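Long-range contacts in arginase, mitochondrial (Medicago truncatula, PDB 6VSS), which hydrolyses L-arginine to urea and L-ornithine, and agmatine to urea and putrescine, with two manganese ions per subunit in a homohexameric mitochondrial enzyme: residues L40-R44 with E140-L144; L57-T63 with D109-I113; S276-G280 with I323-V327; L295-L301 with E334-K338. All coordinates share one frame; numbering follows the deposited sequence.

Contact 1 of 4, residues L40-R44 with E140-L144; sequences LTFIR and ESVKL
Leu144 puts its two methyls to different uses against helix 25-57. CD1 lies 4.0 Å from Leu40 CB and also rests on the backbone of the same residue, 3.6 Å from Leu40 O, an oxygen that already accepts the helical bond from Arg44 N. Toward the next turn of helix 25-57, Leu144 CB approaches Ile43 CG2 more loosely, at 4.4 Å. Leu40 in turn sends CD2 to the other helix, where it lies 3.9 Å from Glu140 CB; the Glu140 chain then bends at chi2 (-57°) and carries its carboxylate away from the leucine.

The segments run nearly parallel, their axes 21° apart and 9.6 Å distant at closest approach. This is helix-on-helix packing on one side of the arginase alpha/beta fold: helix 131-146 lies against the central parallel sheet, with Ser141 and Val142 on Leu67 of strand 63-69, and the long helix 25-57 runs alongside it, Ile43 reaching the same leucine.

No hydrogen bond crosses this interface, although polar groups border it. Ser141 OG sits 3.6 Å from Leu40 CD2, yet its hydrogen bond goes back to Val137 O of its own helix. At the solvent-facing margin Arg44, with CG anti to the backbone N (chi1 -176°), brings the edge of its guanidinium to Leu144, NE lying 3.7 Å from CD2.

Contact 2 of 4, residues L57-T63 with D109-I113; sequences LGGVAAT and DPRVI
Arg111 threads its stem between Leu57 and Val60 and ends at Gly58 O. The loop 57-63 joins helix 25-57 to strand 63-69 of the arginase parallel sheet, and 109-113 leads into the neighbouring strand 113-118, outermost of the sheet within this chain, so the contact ties together the entrances to two adjacent strands. Arg111 NH1 donates to Gly58 O at 2.7 Å (N-H...O 160°), with the oxygen almost in the guanidinium plane. Gly58, with positive phi, is where the chain turns out of the helix. At the strand entrance, Thr63 OG1 donates to Arg111 O at 2.6 Å, 27° out of the carbonyl plane. Along the arginine stem, CG lies 3.7 Å from Leu57 CD1 and CD lies 3.9 Å from Val60 CB, so the methylenes are flanked by two apolar side chains.

In the next shell, Asp109 fixes the guanidinium. The chain bends at chi3 (-65°), and NE and NH2 grip the carboxylate side-on, NE to OD1 and NH2 to OD2 (2.7 Å), a salt bridge. With the guanidinium gone, as in an alanine here, Gly58 O would probably lose its donor and the Asp109 carboxylate its charged mate. Met54 of the preceding helix packs on Arg111, Pro110 and Thr63. Besides NE, Asp109 OD1 accepts from Arg111 N, met from above the carboxylate plane, which closes an Asx turn.

Contact 3 of 4, residues S276-G280 with I323-V327; sequences SIAPG and ITALV
Thr324 OG1 takes the one hydrogen bond of this contact, from Gly280 N at 3.0 Å with an N-H...O angle of 148°. The hydroxyl has a second partner in Asp318 OD1, while the other oxygen of that carboxylate bonds to Ala325 N; Asp318 thus holds both the threonine and the first turn of helix 323-339. Thr324 OG1 stands beside its own backbone N (chi1 -45°), which brings it to the loop and leaves CG2 to lie 3.5 Å from Gly280 O.

Close fit accompanies the bond. A side chain on Gly280 would point toward the helix, and a beta carbon there would come within 2.8 Å of Thr324 CB, so the absence of one lets the loop lie against the helix. Pro279 CD also presses on the hydroxyl, 3.3 Å from Thr324 OG1.

The loop 276-280 follows strand 264-269, at and just beyond whose end Asp269 and Asp271 bind manganese, and it lies over the N-terminal turn of helix 323-339 in the arginase alpha/beta fold. Ala278 comes about 7 Å from Asp271, side chain to side chain, without itself being a ligand.

Apolar contacts extend the join at Ile323 and Val327. Pro279 CG meets Ile323 CG2 at 4.1 Å, the two side chains crossing at about a right angle. One turn on, Val327 CG2 meets Ile277 CG2 at 4.4 Å and also rests on the Ile277 carbonyl oxygen. At the subunit boundary, Ser276 of a neighbouring subunit packs on Ile277, and Pro275 of that same subunit on Ile323.

Contact 4 of 4, residues L295-L301 with E334-K338; sequences LNILQNL and ELAAK
Lys338 folds across to the C-terminal end of helix 291-300 and puts its ammonium among the carbonyls where that helix ends and the chain leaves it. Its chain leaves beside the backbone N and bends at chi2 and again at chi3 (-73°), bringing NZ to Leu301 O at 2.9 Å, in the carbonyl plane and on a lone pair. The bond to Gln299 O, 3.0 Å from NZ, is different: the donor stands above that carbonyl plane, 66° out of it. The lysine methylenes pass Leu298, whose side chain has CG anti to the backbone N and turns CD2 to Leu335 N, 4.2 Å away.

The two helices run almost parallel, 13° apart, on the same side of the arginase sheet. Leu295 CD2 packs at 3.8 Å on Glu334 CG, where the glutamate bends at chi2; Glu334 OE2 then bonds to Glu102 N.

Shortening Lys338 to an alanine is likely to cost the Gln299 and Leu301 carbonyls this donor. A positive charge placed at a helix C-terminus meets the negative end of the helix dipole, so the lysine probably offsets it as it binds these two carbonyls.

Contacts 3 and 4 share helix 323-339: its first turn meets the loop 276-280 and its last turns meet helix 291-300, with centres 19 Å apart. Contact 4 touches contact 2 as well, through Ala336 CB, which lies 4.0 Å from Ile113 CD1. Contact 1 uses the long helix 25-57, whose end opens contact 2, yet nearest atoms of the two stay about 10 Å apart. Contacts 1 and 3 lie on opposite sides of the chain's centre. Contact 3 is close to the metal site, Ala278 side chain about 10 Å from a manganese ion, whereas the Leu335 side chain of contact 4 is about 14 Å from one.

Contact 1 of 4, residues L40-R44 with E140-L144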
loop_
_atom_site.group_PDB
_atom_site.type_symbol
_atom_site.label_atom_id
_atom_site.label_comp_id
_atom_site.label_asym_id
_atom_site.label_seq_id
_atom_site.Cartn_x
_atom_site.Cartn_y
_atom_site.Cartn_z
ATOM N N LEU B 40 21.856 32.916 -1.623
ATOM C CA LEU B 40 22.016 33.356 -0.219
ATOM C C LEU B 40 21.214 34.642 -0.045
ATOM O O LEU B 40 20.503 34.781 0.982
ATOM C CB LEU B 40 23.493 33.527 0.139
ATOM C CG LEU B 40 24.330 32.237 0.212
ATOM C CD1 LEU B 40 25.816 32.591 0.266
ATOM C CD2 LEU B 40 23.952 31.371 1.376
ATOM N N THR B 41 21.287 35.538 -1.025
ATOM C CA THR B 41 20.420 36.736 -1.099
ATOM C C THR B 41 18.947 36.312 -0.956
ATOM O O THR B 41 18.253 36.983 -0.238
ATOM C CB THR B 41 20.732 37.497 -2.381
ATOM O OG1 THR B 41 22.138 37.740 -2.353
ATOM C CG2 THR B 41 19.967 38.791 -2.502
ATOM N N PHE B 42 18.467 35.235 -1.589
ATOM C CA PHE B 42 17.039 34.836 -1.450
ATOM C C PHE B 42 16.773 34.554 0.034
ATOM O O PHE B 42 15.767 35.095 0.608
ATOM C CB PHE B 42 16.675 33.599 -2.278
ATOM C CG PHE B 42 15.248 33.161 -2.118
ATOM C CD1 PHE B 42 14.223 33.834 -2.767
ATOM C CD2 PHE B 42 14.920 32.082 -1.344
ATOM C CE1 PHE B 42 12.899 33.429 -2.641
ATOM C CE2 PHE B 42 13.604 31.676 -1.212
ATOM C CZ PHE B 42 12.598 32.362 -1.845
ATOM N N ILE B 43 17.636 33.720 0.638
ATOM C CA ILE B 43 17.553 33.359 2.089
ATOM C C ILE B 43 17.672 34.660 2.892
ATOM O O ILE B 43 16.904 34.833 3.817
ATOM C CB ILE B 43 18.587 32.286 2.562
ATOM C CG1 ILE B 43 18.535 30.956 1.796
ATOM C CG2 ILE B 43 18.473 32.058 4.069
ATOM C CD1 ILE B 43 17.337 30.074 2.091
ATOM N N ARG B 44 18.586 35.563 2.525
ATOM C CA ARG B 44 18.765 36.834 3.276
ATOM C C ARG B 44 17.398 37.528 3.331
ATOM O O ARG B 44 17.011 37.932 4.420
ATOM C CB ARG B 44 19.845 37.763 2.685
ATOM C CG ARG B 44 20.087 39.026 3.507
ATOM C CD ARG B 44 21.351 39.847 3.182
ATOM N NE ARG B 44 22.499 39.004 2.834
ATOM C CZ ARG B 44 23.032 38.846 1.601
ATOM N NH1 ARG B 44 24.023 37.985 1.409
ATOM N NH2 ARG B 44 22.577 39.527 0.552
ATOM N N GLU B 140 26.430 29.464 5.925
ATOM C CA GLU B 140 26.075 30.888 5.670
ATOM C C GLU B 140 24.568 31.031 5.818
ATOM O O GLU B 140 24.132 31.948 6.496
ATOM C CB GLU B 140 26.496 31.327 4.280
ATOM C CG GLU B 140 27.993 31.352 4.069
ATOM C CD GLU B 140 28.784 32.224 5.024
ATOM O OE1 GLU B 140 28.237 33.243 5.483
ATOM O OE2 GLU B 140 29.939 31.864 5.332
ATOM N N SER B 141 23.790 30.100 5.260
ATOM C CA SER B 141 22.316 30.087 5.390
ATOM C C SER B 141 21.912 30.163 6.856
ATOM O O SER B 141 21.111 31.059 7.210
ATOM C CB SER B 141 21.726 28.912 4.695
ATOM O OG SER B 141 21.947 29.080 3.297
ATOM N N VAL B 142 22.480 29.302 7.685
ATOM C CA VAL B 142 22.186 29.292 9.145
ATOM C C VAL B 142 22.501 30.661 9.737
ATOM O O VAL B 142 21.657 31.168 10.451
ATOM C CB VAL B 142 22.916 28.154 9.888
ATOM C CG1 VAL B 142 22.680 28.253 11.378
ATOM C CG2 VAL B 142 22.498 26.771 9.383
ATOM N N LYS B 143 23.626 31.268 9.352
ATOM C CA LYS B 143 24.119 32.538 9.944
ATOM C C LYS B 143 23.179 33.686 9.565
ATOM O O LYS B 143 22.931 34.561 10.445
ATOM C CB LYS B 143 25.569 32.799 9.500
ATOM C CG LYS B 143 26.593 31.853 10.097
ATOM C CD LYS B 143 28.064 32.217 9.794
ATOM C CE LYS B 143 28.995 31.277 10.529
ATOM N NZ LYS B 143 30.424 31.542 10.259
ATOM N N LEU B 144 22.672 33.667 8.324
ATOM C CA LEU B 144 21.702 34.656 7.815
ATOM C C LEU B 144 20.419 34.590 8.667
ATOM O O LEU B 144 19.916 35.676 8.967
ATOM C CB LEU B 144 21.457 34.468 6.305
ATOM C CG LEU B 144 22.647 34.836 5.394
ATOM C CD1 LEU B 144 22.480 34.320 3.976
ATOM C CD2 LEU B 144 22.877 36.359 5.343
#

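Contact 2 of 4, residues L57-T63 with D109-I113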
loop_
_atom_site.group_PDB
_atom_site.type_symbol
_atom_site.label_atom_id
_atom_site.label_comp_id
_atom_site.label_asym_id
_atom_site.label_seq_id
_atom_site.Cartn_x
_atom_site.Cartn_y
_atom_site.Cartn_z
ATOM N N LEU B 57 5.849 42.817 15.747
ATOM C CA LEU B 57 4.802 42.297 16.667
ATOM C C LEU B 57 5.165 42.556 18.134
ATOM O O LEU B 57 4.251 42.712 18.936
ATOM C CB LEU B 57 4.664 40.802 16.433
ATOM C CG LEU B 57 4.117 40.434 15.066
ATOM C CD1 LEU B 57 4.118 38.924 14.923
ATOM C CD2 LEU B 57 2.731 41.033 14.873
ATOM N N GLY B 58 6.457 42.554 18.463
ATOM C CA GLY B 58 6.991 42.571 19.837
ATOM C C GLY B 58 6.554 41.391 20.690
ATOM O O GLY B 58 5.826 40.495 20.175
ATOM N N GLY B 59 6.966 41.416 21.970
ATOM C CA GLY B 59 6.659 40.419 23.018
ATOM C C GLY B 59 7.282 39.061 22.706
ATOM O O GLY B 59 6.600 38.046 22.838
ATOM N N VAL B 60 8.537 39.044 22.276
ATOM C CA VAL B 60 9.189 37.848 21.684
ATOM C C VAL B 60 10.691 37.960 21.904
ATOM O O VAL B 60 11.288 38.987 21.550
ATOM C CB VAL B 60 8.878 37.729 20.186
ATOM C CG1 VAL B 60 9.275 38.985 19.423
ATOM C CG2 VAL B 60 9.537 36.489 19.586
ATOM N N ALA B 61 11.244 36.921 22.500
ATOM C CA ALA B 61 12.673 36.756 22.781
ATOM C C ALA B 61 13.262 35.832 21.730
ATOM O O ALA B 61 14.422 36.027 21.398
ATOM C CB ALA B 61 12.861 36.183 24.159
ATOM N N ALA B 62 12.508 34.841 21.245
ATOM C CA ALA B 62 13.039 33.921 20.212
ATOM C C ALA B 62 11.900 33.338 19.382
ATOM O O ALA B 62 10.784 33.084 19.949
ATOM C CB ALA B 62 13.891 32.826 20.827
ATOM N N THR B 63 12.182 33.150 18.089
ATOM C CA THR B 63 11.256 32.533 17.120
ATOM C C THR B 63 11.953 31.419 16.331
ATOM O O THR B 63 12.939 31.667 15.585
ATOM C CB THR B 63 10.579 33.625 16.285
ATOM O OG1 THR B 63 9.733 34.377 17.164
ATOM C CG2 THR B 63 9.785 33.048 15.127
ATOM N N ASP B 109 0.537 31.927 15.807
ATOM C CA ASP B 109 1.371 33.093 16.152
ATOM C C ASP B 109 2.705 32.940 15.418
ATOM O O ASP B 109 3.425 31.994 15.660
ATOM C CB ASP B 109 1.409 33.236 17.665
ATOM C CG ASP B 109 2.160 34.448 18.175
ATOM O OD1 ASP B 109 2.932 35.072 17.398
ATOM O OD2 ASP B 109 2.015 34.728 19.378
ATOM N N PRO B 110 3.092 33.850 14.489
ATOM C CA PRO B 110 4.390 33.796 13.833
ATOM C C PRO B 110 5.591 33.849 14.773
ATOM O O PRO B 110 6.661 33.418 14.379
ATOM C CB PRO B 110 4.430 35.055 12.972
ATOM C CG PRO B 110 2.988 35.337 12.703
ATOM C CD PRO B 110 2.288 34.967 13.986
ATOM N N ARG B 111 5.393 34.325 15.990
ATOM C CA ARG B 111 6.505 34.457 16.951
ATOM C C ARG B 111 6.808 33.069 17.511
ATOM O O ARG B 111 7.843 32.871 18.055
ATOM C CB ARG B 111 6.106 35.446 18.043
ATOM C CG ARG B 111 5.827 36.847 17.524
ATOM C CD ARG B 111 5.290 37.722 18.648
ATOM N NE ARG B 111 3.995 37.231 19.084
ATOM C CZ ARG B 111 3.177 37.883 19.895
ATOM N NH1 ARG B 111 3.516 39.076 20.364
ATOM N NH2 ARG B 111 2.024 37.326 20.244
ATOM N N VAL B 112 5.881 32.141 17.380
ATOM C CA VAL B 112 6.095 30.739 17.817
ATOM C C VAL B 112 6.819 29.963 16.722
ATOM O O VAL B 112 7.696 29.171 17.047
ATOM C CB VAL B 112 4.761 30.080 18.169
ATOM C CG1 VAL B 112 4.992 28.642 18.581
ATOM C CG2 VAL B 112 4.072 30.880 19.254
ATOM N N ILE B 113 6.421 30.127 15.470
ATOM C CA ILE B 113 7.080 29.374 14.363
ATOM C C ILE B 113 6.872 30.107 13.045
ATOM O O ILE B 113 5.788 30.641 12.801
ATOM C CB ILE B 113 6.592 27.916 14.320
ATOM C CG1 ILE B 113 7.496 27.083 13.410
ATOM C CG2 ILE B 113 5.108 27.865 13.900
ATOM C CD1 ILE B 113 7.043 25.668 13.283
#

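Contact 3 of 4, residues S276-G280 with I323-V327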
loop_
_atom_site.group_PDB
_atom_site.type_symbol
_atom_site.label_atom_id
_atom_site.label_comp_id
_atom_site.label_asym_id
_atom_site.label_seq_id
_atom_site.Cartn_x
_atom_site.Cartn_y
_atom_site.Cartn_z
ATOM N N SER B 276 7.700 1.160 13.479
ATOM C CA SER B 276 6.221 1.012 13.540
ATOM C C SER B 276 5.576 2.409 13.589
ATOM O O SER B 276 4.363 2.529 13.292
ATOM C CB SER B 276 5.814 0.235 14.745
ATOM O OG SER B 276 6.313 0.865 15.938
ATOM N N ILE B 277 6.315 3.381 14.134
ATOM C CA ILE B 277 5.887 4.796 14.339
ATOM C C ILE B 277 6.338 5.650 13.137
ATOM O O ILE B 277 5.575 6.532 12.654
ATOM C CB ILE B 277 6.477 5.324 15.679
ATOM C CG1 ILE B 277 6.147 4.456 16.897
ATOM C CG2 ILE B 277 6.035 6.728 15.961
ATOM C CD1 ILE B 277 4.709 4.057 16.938
ATOM N N ALA B 278 7.549 5.426 12.680
ATOM C CA ALA B 278 8.248 6.262 11.690
ATOM C C ALA B 278 8.723 5.396 10.534
ATOM O O ALA B 278 9.905 5.202 10.405
ATOM C CB ALA B 278 9.399 6.984 12.337
ATOM N N PRO B 279 7.835 4.802 9.725
ATOM C CA PRO B 279 8.275 3.978 8.624
ATOM C C PRO B 279 9.011 4.765 7.530
ATOM O O PRO B 279 9.809 4.217 6.862
ATOM C CB PRO B 279 6.994 3.318 8.098
ATOM C CG PRO B 279 5.877 4.149 8.623
ATOM C CD PRO B 279 6.396 4.864 9.846
ATOM N N GLY B 280 8.729 6.055 7.437
ATOM C CA GLY B 280 9.278 6.936 6.405
ATOM C C GLY B 280 10.703 7.329 6.722
ATOM O O GLY B 280 10.908 8.485 6.983
ATOM N N ILE B 323 1.967 9.187 7.212
ATOM C CA ILE B 323 2.071 9.211 8.701
ATOM C C ILE B 323 3.417 9.808 9.152
ATOM O O ILE B 323 3.414 10.611 10.040
ATOM C CB ILE B 323 1.776 7.828 9.323
ATOM C CG1 ILE B 323 1.572 7.901 10.834
ATOM C CG2 ILE B 323 2.788 6.771 8.944
ATOM C CD1 ILE B 323 0.675 9.012 11.286
ATOM N N THR B 324 4.508 9.460 8.510
ATOM C CA THR B 324 5.818 9.962 8.981
ATOM C C THR B 324 5.931 11.459 8.742
ATOM O O THR B 324 6.599 12.097 9.516
ATOM C CB THR B 324 7.011 9.203 8.426
ATOM O OG1 THR B 324 6.653 7.848 8.561
ATOM C CG2 THR B 324 8.305 9.446 9.155
ATOM N N ALA B 325 5.301 12.026 7.728
ATOM C CA ALA B 325 5.306 13.496 7.546
ATOM C C ALA B 325 4.716 14.160 8.806
ATOM O O ALA B 325 5.286 15.147 9.327
ATOM C CB ALA B 325 4.552 13.883 6.299
ATOM N N LEU B 326 3.595 13.601 9.275
ATOM C CA LEU B 326 2.895 14.073 10.498
ATOM C C LEU B 326 3.806 13.880 11.714
ATOM O O LEU B 326 3.901 14.818 12.522
ATOM C CB LEU B 326 1.594 13.280 10.658
ATOM C CG LEU B 326 0.406 13.823 9.870
ATOM C CD1 LEU B 326 -0.840 12.991 10.120
ATOM C CD2 LEU B 326 0.154 15.281 10.218
ATOM N N VAL B 327 4.468 12.723 11.820
ATOM C CA VAL B 327 5.397 12.501 12.934
ATOM C C VAL B 327 6.515 13.591 12.900
ATOM O O VAL B 327 6.851 14.232 13.928
ATOM C CB VAL B 327 5.910 11.046 12.854
ATOM C CG1 VAL B 327 7.159 10.850 13.660
ATOM C CG2 VAL B 327 4.835 10.006 13.224
#

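Contact 4 of 4, residues L295-L301 with E334-K338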
loop_
_atom_site.group_PDB
_atom_site.type_symbol
_atom_site.label_atom_id
_atom_site.label_comp_id
_atom_site.label_asym_id
_atom_site.label_seq_id
_atom_site.Cartn_x
_atom_site.Cartn_y
_atom_site.Cartn_z
ATOM N N LEU B 295 9.099 13.194 23.561
ATOM C CA LEU B 295 8.358 14.372 24.095
ATOM C C LEU B 295 8.675 14.508 25.593
ATOM O O LEU B 295 8.825 15.624 26.083
ATOM C CB LEU B 295 6.846 14.215 23.866
ATOM C CG LEU B 295 6.386 14.282 22.418
ATOM C CD1 LEU B 295 4.883 14.244 22.282
ATOM C CD2 LEU B 295 6.909 15.514 21.737
ATOM N N ASN B 296 8.724 13.398 26.317
ATOM C CA ASN B 296 9.074 13.413 27.767
ATOM C C ASN B 296 10.439 14.091 27.972
ATOM O O ASN B 296 10.571 15.007 28.830
ATOM C CB ASN B 296 9.077 12.008 28.335
ATOM C CG ASN B 296 7.689 11.409 28.401
ATOM O OD1 ASN B 296 6.699 12.120 28.301
ATOM N ND2 ASN B 296 7.605 10.105 28.574
ATOM N N ILE B 297 11.438 13.654 27.229
ATOM C CA ILE B 297 12.808 14.211 27.362
ATOM C C ILE B 297 12.788 15.702 26.991
ATOM O O ILE B 297 13.431 16.539 27.676
ATOM C CB ILE B 297 13.792 13.369 26.533
ATOM C CG1 ILE B 297 13.900 11.965 27.146
ATOM C CG2 ILE B 297 15.113 14.108 26.460
ATOM C CD1 ILE B 297 14.605 10.907 26.324
ATOM N N LEU B 298 12.037 16.050 25.956
ATOM C CA LEU B 298 12.130 17.396 25.350
ATOM C C LEU B 298 11.351 18.375 26.225
ATOM O O LEU B 298 11.856 19.507 26.497
ATOM C CB LEU B 298 11.577 17.280 23.926
ATOM C CG LEU B 298 11.877 18.430 22.995
ATOM C CD1 LEU B 298 13.368 18.755 22.964
ATOM C CD2 LEU B 298 11.362 18.083 21.620
ATOM N N GLN B 299 10.202 17.916 26.719
ATOM C CA GLN B 299 9.316 18.688 27.607
ATOM C C GLN B 299 10.068 18.955 28.909
ATOM O O GLN B 299 9.960 20.054 29.435
ATOM C CB GLN B 299 7.955 17.980 27.758
ATOM C CG GLN B 299 7.126 18.082 26.470
ATOM C CD GLN B 299 5.808 17.330 26.448
ATOM O OE1 GLN B 299 5.523 16.510 27.327
ATOM N NE2 GLN B 299 4.981 17.603 25.442
ATOM N N ASN B 300 10.900 18.039 29.358
ATOM C CA ASN B 300 11.604 18.155 30.653
ATOM C C ASN B 300 12.940 18.888 30.477
ATOM O O ASN B 300 13.466 19.334 31.464
ATOM C CB ASN B 300 11.792 16.775 31.283
ATOM C CG ASN B 300 10.559 16.292 32.020
ATOM O OD1 ASN B 300 10.175 16.875 33.034
ATOM N ND2 ASN B 300 9.939 15.233 31.542
ATOM N N LEU B 301 13.447 19.070 29.263
ATOM C CA LEU B 301 14.850 19.540 29.057
ATOM C C LEU B 301 15.008 20.983 29.535
ATOM O O LEU B 301 14.175 21.794 29.179
ATOM C CB LEU B 301 15.235 19.467 27.580
ATOM C CG LEU B 301 16.594 20.077 27.248
ATOM C CD1 LEU B 301 17.698 19.174 27.735
ATOM C CD2 LEU B 301 16.736 20.309 25.748
ATOM N N GLU B 334 6.898 20.594 18.466
ATOM C CA GLU B 334 7.212 20.538 19.884
ATOM C C GLU B 334 8.624 21.104 20.091
ATOM O O GLU B 334 8.847 21.730 21.111
ATOM C CB GLU B 334 6.968 19.119 20.321
ATOM C CG GLU B 334 5.519 18.695 20.148
ATOM C CD GLU B 334 4.530 19.421 21.052
ATOM O OE1 GLU B 334 4.872 19.717 22.216
ATOM O OE2 GLU B 334 3.439 19.716 20.572
ATOM N N LEU B 335 9.549 20.907 19.157
ATOM C CA LEU B 335 10.884 21.558 19.232
ATOM C C LEU B 335 10.712 23.072 19.179
ATOM O O LEU B 335 11.349 23.750 20.013
ATOM C CB LEU B 335 11.812 21.034 18.128
ATOM C CG LEU B 335 13.197 21.716 18.018
ATOM C CD1 LEU B 335 13.875 21.822 19.359
ATOM C CD2 LEU B 335 14.107 20.928 17.074
ATOM N N ALA B 336 9.926 23.609 18.220
ATOM C CA ALA B 336 9.629 25.058 18.121
ATOM C C ALA B 336 9.033 25.588 19.452
ATOM O O ALA B 336 9.473 26.637 19.904
ATOM C CB ALA B 336 8.738 25.379 16.949
ATOM N N ALA B 337 8.051 24.890 20.036
ATOM C CA ALA B 337 7.390 25.236 21.313
ATOM C C ALA B 337 8.445 25.419 22.412
ATOM O O ALA B 337 8.270 26.316 23.266
ATOM C CB ALA B 337 6.353 24.189 21.679
ATOM N N LYS B 338 9.474 24.580 22.458
ATOM C CA LYS B 338 10.570 24.721 23.434
ATOM C C LYS B 338 11.548 25.834 23.037
ATOM O O LYS B 338 12.101 26.495 23.933
ATOM C CB LYS B 338 11.321 23.393 23.561
ATOM C CG LYS B 338 10.562 22.339 24.356
ATOM C CD LYS B 338 10.492 22.650 25.847
ATOM C CE LYS B 338 11.821 22.441 26.544
ATOM N NZ LYS B 338 11.593 22.064 27.961
#